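Local coordinates for DUF1611 domain-containing protein (Anabaena variabilis, PDB 2OBN) that is of unknown function but joins a Rossmann-like domain to a P-loop domain, a pairing consistent with, though no proof of, nucleotide binding, at residues T98-G103 with P118-L123; G109-L114 with A202-R207; L14-G17 with T21-K24. The protein carries 2 engineered substitutions. One frame throughout, in Å; residues are numbered along the deposited sequence.

Interaction 1. Residues T98-G103 with P118-L123; sequences TALQAG and PDLNAL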
loop_
_atom_site.group_PDB
_atom_site.type_symbol
_atom_site.label_atom_id
_atom_site.label_comp_id
_atom_site.label_asym_id
_atom_site.label_seq_id
_atom_site.Cartn_x
_atom_site.Cartn_y
_atom_site.Cartn_z
ATOM N N THR B 98 20.856 -27.505 -6.248
ATOM C CA THR B 98 21.287 -28.290 -7.407
ATOM C C THR B 98 21.568 -27.394 -8.618
ATOM O O THR B 98 22.538 -27.613 -9.352
ATOM C CB THR B 98 20.228 -29.349 -7.789
ATOM O OG1 THR B 98 19.958 -30.181 -6.656
ATOM C CG2 THR B 98 20.702 -30.208 -8.958
ATOM N N ALA B 99 20.711 -26.399 -8.830
ATOM C CA ALA B 99 20.913 -25.443 -9.903
ATOM C C ALA B 99 22.201 -24.642 -9.652
ATOM O O ALA B 99 23.013 -24.457 -10.566
ATOM C CB ALA B 99 19.712 -24.508 -10.017
ATOM N N LEU B 100 22.397 -24.201 -8.412
ATOM C CA LEU B 100 23.571 -23.404 -8.069
ATOM C C LEU B 100 24.875 -24.165 -8.252
ATOM O O LEU B 100 25.829 -23.623 -8.821
ATOM C CB LEU B 100 23.459 -22.822 -6.653
ATOM C CG LEU B 100 22.361 -21.771 -6.461
ATOM C CD1 LEU B 100 22.364 -21.259 -5.045
ATOM C CD2 LEU B 100 22.513 -20.598 -7.424
ATOM N N GLN B 101 24.914 -25.415 -7.790
ATOM C CA GLN B 101 26.100 -26.256 -7.973
ATOM C C GLN B 101 26.378 -26.586 -9.439
ATOM O O GLN B 101 27.508 -26.905 -9.777
ATOM C CB GLN B 101 26.016 -27.552 -7.168
ATOM C CG GLN B 101 26.175 -27.346 -5.670
ATOM C CD GLN B 101 26.492 -28.629 -4.931
ATOM O OE1 GLN B 101 27.131 -28.604 -3.874
ATOM N NE2 GLN B 101 26.073 -29.763 -5.494
ATOM N N ALA B 102 25.358 -26.518 -10.297
ATOM C CA ALA B 102 25.523 -26.733 -11.737
ATOM C C ALA B 102 26.003 -25.473 -12.502
ATOM O O ALA B 102 26.094 -25.502 -13.723
ATOM C CB ALA B 102 24.214 -27.235 -12.336
ATOM N N GLY B 103 26.305 -24.380 -11.804
ATOM C CA GLY B 103 26.758 -23.141 -12.448
ATOM C C GLY B 103 25.644 -22.269 -13.009
ATOM O O GLY B 103 25.892 -21.449 -13.891
ATOM N N PRO B 118 23.364 -17.456 3.191
ATOM C CA PRO B 118 24.701 -18.067 3.130
ATOM C C PRO B 118 24.761 -19.430 2.460
ATOM O O PRO B 118 25.695 -19.703 1.716
ATOM C CB PRO B 118 25.086 -18.213 4.602
ATOM C CG PRO B 118 24.332 -17.169 5.301
ATOM C CD PRO B 118 23.044 -16.987 4.556
ATOM N N ASP B 119 23.757 -20.262 2.712
ATOM C CA ASP B 119 23.707 -21.622 2.167
ATOM C C ASP B 119 23.594 -21.635 0.648
ATOM O O ASP B 119 23.969 -22.624 0.012
ATOM C CB ASP B 119 22.539 -22.415 2.770
ATOM C CG ASP B 119 22.505 -22.357 4.297
ATOM O OD1 ASP B 119 22.483 -21.234 4.861
ATOM O OD2 ASP B 119 22.465 -23.436 4.928
ATOM N N LEU B 120 23.050 -20.556 0.080
ATOM C CA LEU B 120 22.934 -20.393 -1.369
ATOM C C LEU B 120 24.135 -19.616 -1.911
ATOM O O LEU B 120 24.722 -20.031 -2.905
ATOM C CB LEU B 120 21.611 -19.718 -1.751
ATOM C CG LEU B 120 20.327 -20.475 -1.384
ATOM C CD1 LEU B 120 19.127 -19.733 -1.944
ATOM C CD2 LEU B 120 20.338 -21.924 -1.896
ATOM N N ASN B 121 24.518 -18.516 -1.260
ATOM C CA ASN B 121 25.721 -17.762 -1.680
ATOM C C ASN B 121 26.977 -18.589 -1.817
ATOM O O ASN B 121 27.795 -18.309 -2.687
ATOM C CB ASN B 121 26.047 -16.607 -0.720
ATOM C CG ASN B 121 25.277 -15.359 -1.042
ATOM O OD1 ASN B 121 24.946 -15.102 -2.207
ATOM N ND2 ASN B 121 25.001 -14.554 -0.020
ATOM N N ALA B 122 27.141 -19.578 -0.940
ATOM C CA ALA B 122 28.317 -20.445 -0.950
ATOM C C ALA B 122 28.393 -21.295 -2.216
ATOM O O ALA B 122 29.486 -21.574 -2.713
ATOM C CB ALA B 122 28.318 -21.335 0.281
ATOM N N LEU B 123 27.230 -21.677 -2.741
ATOM C CA LEU B 123 27.137 -22.506 -3.938
ATOM C C LEU B 123 27.105 -21.705 -5.239
ATOM O O LEU B 123 27.250 -22.280 -6.312
ATOM C CB LEU B 123 25.881 -23.370 -3.861
ATOM C CG LEU B 123 25.686 -24.179 -2.575
ATOM C CD1 LEU B 123 24.433 -25.034 -2.702
ATOM C CD2 LEU B 123 26.895 -25.042 -2.251
#

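Interaction 2. Residues G109-L114 with A202-R207; sequences GLHTPL and ALDAVR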
loop_
_atom_site.group_PDB
_atom_site.type_symbol
_atom_site.label_atom_id
_atom_site.label_comp_id
_atom_site.label_asym_id
_atom_site.label_seq_id
_atom_site.Cartn_x
_atom_site.Cartn_y
_atom_site.Cartn_z
ATOM N N GLY B 109 10.956 -14.664 -7.708
ATOM C CA GLY B 109 9.863 -13.709 -7.640
ATOM C C GLY B 109 9.110 -13.727 -6.317
ATOM O O GLY B 109 8.203 -12.931 -6.110
ATOM N N LEU B 110 9.485 -14.628 -5.420
ATOM C CA LEU B 110 8.814 -14.756 -4.141
ATOM C C LEU B 110 9.135 -13.566 -3.259
ATOM O O LEU B 110 10.131 -12.881 -3.492
ATOM C CB LEU B 110 9.269 -16.027 -3.431
ATOM C CG LEU B 110 9.027 -17.370 -4.107
ATOM C CD1 LEU B 110 9.559 -18.452 -3.187
ATOM C CD2 LEU B 110 7.569 -17.595 -4.384
ATOM N N HIS B 111 8.290 -13.332 -2.253
ATOM C CA HIS B 111 8.497 -12.238 -1.302
ATOM C C HIS B 111 9.779 -12.432 -0.495
ATOM O O HIS B 111 10.453 -11.461 -0.168
ATOM C CB HIS B 111 7.322 -12.101 -0.314
ATOM C CG HIS B 111 6.171 -11.260 -0.801
ATOM N ND1 HIS B 111 6.225 -9.882 -0.856
ATOM C CD2 HIS B 111 4.906 -11.596 -1.151
ATOM C CE1 HIS B 111 5.061 -9.408 -1.257
ATOM N NE2 HIS B 111 4.240 -10.426 -1.440
ATOM N N THR B 112 10.087 -13.682 -0.144
ATOM C CA THR B 112 11.282 -13.990 0.647
ATOM C C THR B 112 12.543 -13.873 -0.230
ATOM O O THR B 112 12.677 -14.595 -1.234
ATOM C CB THR B 112 11.203 -15.413 1.241
ATOM O OG1 THR B 112 10.030 -15.537 2.059
ATOM C CG2 THR B 112 12.440 -15.727 2.078
ATOM N N PRO B 113 13.472 -12.968 0.139
ATOM C CA PRO B 113 14.694 -12.787 -0.652
ATOM C C PRO B 113 15.718 -13.920 -0.456
ATOM O O PRO B 113 15.963 -14.343 0.674
ATOM C CB PRO B 113 15.247 -11.464 -0.136
ATOM C CG PRO B 113 14.763 -11.374 1.246
ATOM C CD PRO B 113 13.437 -12.069 1.300
ATOM N N LEU B 114 16.300 -14.389 -1.558
ATOM C CA LEU B 114 17.245 -15.497 -1.552
ATOM C C LEU B 114 18.717 -15.145 -1.853
ATOM O O LEU B 114 19.590 -16.006 -1.720
ATOM C CB LEU B 114 16.770 -16.538 -2.564
ATOM C CG LEU B 114 15.427 -17.217 -2.284
ATOM C CD1 LEU B 114 15.079 -18.171 -3.428
ATOM C CD2 LEU B 114 15.427 -17.962 -0.966
ATOM N N ALA B 202 7.773 -4.467 -8.833
ATOM C CA ALA B 202 6.894 -5.420 -8.157
ATOM C C ALA B 202 6.223 -4.634 -7.029
ATOM O O ALA B 202 6.674 -4.662 -5.887
ATOM C CB ALA B 202 7.673 -6.582 -7.611
ATOM N N LEU B 203 5.147 -3.934 -7.372
ATOM C CA LEU B 203 4.465 -3.026 -6.447
ATOM C C LEU B 203 3.997 -3.615 -5.125
ATOM O O LEU B 203 4.041 -2.919 -4.113
ATOM C CB LEU B 203 3.268 -2.388 -7.148
ATOM C CG LEU B 203 2.520 -1.287 -6.405
ATOM C CD1 LEU B 203 3.434 -0.108 -6.147
ATOM C CD2 LEU B 203 1.297 -0.854 -7.202
ATOM N N ASP B 204 3.587 -4.885 -5.098
ATOM C CA ASP B 204 3.070 -5.469 -3.845
ATOM C C ASP B 204 4.127 -5.694 -2.763
ATOM O O ASP B 204 3.787 -5.993 -1.614
ATOM C CB ASP B 204 2.217 -6.721 -4.087
ATOM C CG ASP B 204 3.021 -7.945 -4.527
ATOM O OD1 ASP B 204 4.258 -7.933 -4.555
ATOM O OD2 ASP B 204 2.370 -8.959 -4.845
ATOM N N ALA B 205 5.397 -5.567 -3.146
ATOM C CA ALA B 205 6.527 -5.660 -2.228
ATOM C C ALA B 205 7.083 -4.280 -1.863
ATOM O O ALA B 205 8.083 -4.191 -1.141
ATOM C CB ALA B 205 7.616 -6.498 -2.851
ATOM N N VAL B 206 6.484 -3.208 -2.394
ATOM C CA VAL B 206 6.922 -1.845 -2.066
ATOM C C VAL B 206 6.232 -1.405 -0.769
ATOM O O VAL B 206 5.067 -1.758 -0.517
ATOM C CB VAL B 206 6.593 -0.841 -3.199
ATOM C CG1 VAL B 206 6.989 0.598 -2.799
ATOM C CG2 VAL B 206 7.305 -1.235 -4.490
ATOM N N ARG B 207 6.949 -0.646 0.063
ATOM C CA ARG B 207 6.364 -0.136 1.309
ATOM C C ARG B 207 5.233 0.821 0.963
ATOM O O ARG B 207 5.319 1.551 -0.030
ATOM C CB ARG B 207 7.413 0.584 2.163
ATOM C CG ARG B 207 8.453 -0.339 2.781
ATOM C CD ARG B 207 9.622 0.449 3.342
ATOM N NE ARG B 207 10.498 0.954 2.286
ATOM C CZ ARG B 207 11.616 1.652 2.491
ATOM N NH1 ARG B 207 12.011 1.975 3.711
ATOM N NH2 ARG B 207 12.344 2.052 1.462
#

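Interaction 3. Residues L14-G17 with T21-K24; sequences LHEG and TIGK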
loop_
_atom_site.group_PDB
_atom_site.type_symbol
_atom_site.label_atom_id
_atom_site.label_comp_id
_atom_site.label_asym_id
_atom_site.label_seq_id
_atom_site.Cartn_x
_atom_site.Cartn_y
_atom_site.Cartn_z
ATOM N N LEU B 14 8.639 -25.634 -11.654
ATOM C CA LEU B 14 7.184 -25.583 -11.729
ATOM C C LEU B 14 6.506 -26.826 -11.138
ATOM O O LEU B 14 5.451 -27.230 -11.631
ATOM C CB LEU B 14 6.777 -25.359 -13.205
ATOM C CG LEU B 14 5.376 -24.873 -13.642
ATOM C CD1 LEU B 14 4.863 -23.657 -12.893
ATOM C CD2 LEU B 14 5.391 -24.572 -15.133
ATOM N N HIS B 15 7.089 -27.396 -10.073
ATOM C CA HIS B 15 6.527 -28.590 -9.413
ATOM C C HIS B 15 5.121 -28.345 -8.909
ATOM O O HIS B 15 4.909 -27.434 -8.106
ATOM C CB HIS B 15 7.354 -29.055 -8.204
ATOM C CG HIS B 15 8.722 -29.547 -8.545
ATOM N ND1 HIS B 15 8.940 -30.697 -9.266
ATOM C CD2 HIS B 15 9.945 -29.064 -8.227
ATOM C CE1 HIS B 15 10.239 -30.886 -9.404
ATOM N NE2 HIS B 15 10.870 -29.907 -8.783
ATOM N N GLU B 16 4.178 -29.176 -9.368
ATOM C CA GLU B 16 2.750 -29.079 -8.995
ATOM C C GLU B 16 2.001 -27.866 -9.567
ATOM O O GLU B 16 0.801 -27.755 -9.362
ATOM C CB GLU B 16 2.554 -29.112 -7.475
ATOM C CG GLU B 16 3.207 -30.298 -6.795
ATOM C CD GLU B 16 2.848 -30.397 -5.320
ATOM O OE1 GLU B 16 2.965 -29.376 -4.593
ATOM O OE2 GLU B 16 2.458 -31.512 -4.895
ATOM N N GLY B 17 2.688 -26.979 -10.290
ATOM C CA GLY B 17 2.058 -25.804 -10.858
ATOM C C GLY B 17 1.690 -25.865 -12.335
ATOM O O GLY B 17 1.006 -24.960 -12.809
ATOM N N THR B 21 -2.641 -25.308 -9.134
ATOM C CA THR B 21 -2.994 -23.910 -8.873
ATOM C C THR B 21 -1.839 -22.972 -8.459
ATOM O O THR B 21 -2.003 -21.757 -8.514
ATOM C CB THR B 21 -4.060 -23.841 -7.749
ATOM O OG1 THR B 21 -3.569 -24.507 -6.584
ATOM C CG2 THR B 21 -5.365 -24.519 -8.186
ATOM N N ILE B 22 -0.693 -23.518 -8.054
ATOM C CA ILE B 22 0.447 -22.702 -7.560
ATOM C C ILE B 22 1.477 -22.190 -8.601
ATOM O O ILE B 22 2.393 -21.427 -8.237
ATOM C CB ILE B 22 1.226 -23.453 -6.446
ATOM C CG1 ILE B 22 1.899 -24.735 -6.979
ATOM C CG2 ILE B 22 0.302 -23.781 -5.299
ATOM C CD1 ILE B 22 2.761 -25.458 -5.965
ATOM N N GLY B 23 1.323 -22.585 -9.873
ATOM C CA GLY B 23 2.256 -22.189 -10.940
ATOM C C GLY B 23 1.881 -20.994 -11.816
ATOM O O GLY B 23 2.360 -20.906 -12.954
ATOM N N LYS B 24 1.061 -20.065 -11.307
ATOM C CA LYS B 24 0.622 -18.908 -12.106
ATOM C C LYS B 24 1.766 -18.163 -12.784
ATOM O O LYS B 24 1.657 -17.766 -13.933
ATOM C CB LYS B 24 -0.191 -17.921 -11.261
HETATM O O HOH W 1 -0.777 -27.048 -7.367
HETATM O O HOH W 2 -0.594 -23.525 -11.467
#

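Interaction 1. Residues T98-G103 with P118-L123
Leu100 and Leu123 bring the two backbones closest, their CA atoms 5.5 Å apart, where the last turn of helix 92-101 meets segment 118-123, which carries a short helix. Beyond Leu100 the first helix ends in a Schellman motif: Gly103 turns to positive phi (82°), and its N returns to Leu100 O at 3.1 Å. That same Leu100 O lies 3.2 Å from Leu123 O, a pair of acceptors with no bond between them. No hydrogen bond joins the segments; apolar groups make the contact. Leu100 touches both leucines of the other segment. Its CB rests on Leu123 CB at 3.7 Å, while farther out CD1 reaches over Leu120, coming to 3.7 Å from Leu120 CB and also approaching the carbonyl oxygen. With chi2 at -179° the Leu100 branch ending in CD1 runs straight outward, and it crosses the Leu120 side chain at about a right angle. These helices belong to successive beta-alpha-beta crossovers of the Rossmann-like domain, one leading into strand 105-108 and the other following it. Trp93 and Lys97 of the first helix pack on Leu120 as well, so successive turns of helix 92-101 bear on this one leucine. At the more open margin, Gln101 lies across Leu123: the aliphatic CG stands 4.1 Å from Leu123 CD1, and OE1 comes to 3.9 Å from Leu123 CD2.

Interaction 2. Residues G109-L114 with A202-R207
Asp204 OD2 is engaged by a salt bridge from Arg134, and OD1 of the same carboxylate lies close to His111, 3.7 Å from His111 CE1. This is a close approach and not a hydrogen bond; the imidazole spends its NE2 on OD2 of Asp209 of the second subunit, an oxygen that also lies near Asp204 OD2. Ring and carboxylate planes are 29° apart, the two side chains meet at a slant, and OD1 approaches from well off the ring plane. At the edge of the imidazole, by contrast, Asp204 O stands in the ring plane, 3.7 Å from His111 CE1, and Ala205 CA lies near that plane, 4.1 Å from His111 CE1. With CG of Asp204 between the backbone N and the carbonyl carbon (chi1 72°), the carboxylate swings to the His111 side, OD1 being the nearer oxygen. The chain here makes a 3-10 turn, closed by Ala205 N to Ala202 O at 3.2 Å and Val206 N to Leu203 O at 3.0 Å. Phe210 of the second subunit meets the His111 ring, and a tetraethylene glycol, probably from the crystallisation liquor, lies nearby, hydrogen-bonded to Arg207. One histidine thus marks a junction between the Rossmann-like domain, the P-loop domain and the subunit interface.

Interaction 3. Residues L14-G17 with T21-K24
Gly17 and Gly23 fold the chain back on itself until their CA atoms are 3.6 Å apart, with no direct hydrogen bond between the two strips of backbone. Side chains at both positions are all but excluded: a CB on Gly17 would run into Gly23 CA, and one on Gly23 would strike both Gly17 O and Leu14 CD1. Leu14 CD1 lies 3.6 Å from Gly23 CA. Ile22 packs on the 14-17 segment. Its CG1 is turned between the backbone N and the carbonyl carbon (chi1 65°) and the chain then runs straight, which lays CG1 at 4.0 Å from Gly17 CA and carries CD1 to 3.6 Å from His15 O and alongside Glu16 CB. With an alanine at Ile22, CG1 and CD1 would be missing, and Gly17 CA and the Glu16 methylene would probably lose a neighbour, leaving a gap there. His15 itself points elsewhere, to Glu95 and Arg43. The glycine-rich turn joins strand 10-13 to helix 24-32, with Gly23 as N-cap, the place where Rossmann folds commonly bind a dinucleotide; such a role here remains an inference. Two waters bridge the gap. One donates to Glu16 O at 2.6 Å and accepts from Thr21 N at 3.1 Å; the other donates to Gly17 O at 2.5 Å and accepts from Gly23 N at 2.7 Å. Close as the glycines come, their only direct polar meeting is a CA-H...O contact from Gly23 CA to Gly17 O, and the backbone polar groups across the turn pair through solvent instead.

Overall arrangement
Interactions 1 and 2 touch, Leu120 CD1 lying 3.8 Å from Leu114 O, although their centres are 21 Å apart; along the chain their segments alternate. Interaction 3 closes before either opens and touches neither: its nearest atoms are about 9 Å from interaction 1 and about 8 Å from interaction 2. A loop relates the latter two, since Ala82 bonds to the Ile22 backbone and packs against Leu110. Segments 14-17 and 109-114 both follow strands of the same parallel sheet. The tetraethylene glycol lies about 4 Å from the His111 side chain, at interaction 2, where the Rossmann-like domain meets the P-loop domain; whether it marks a functional pocket is unknown.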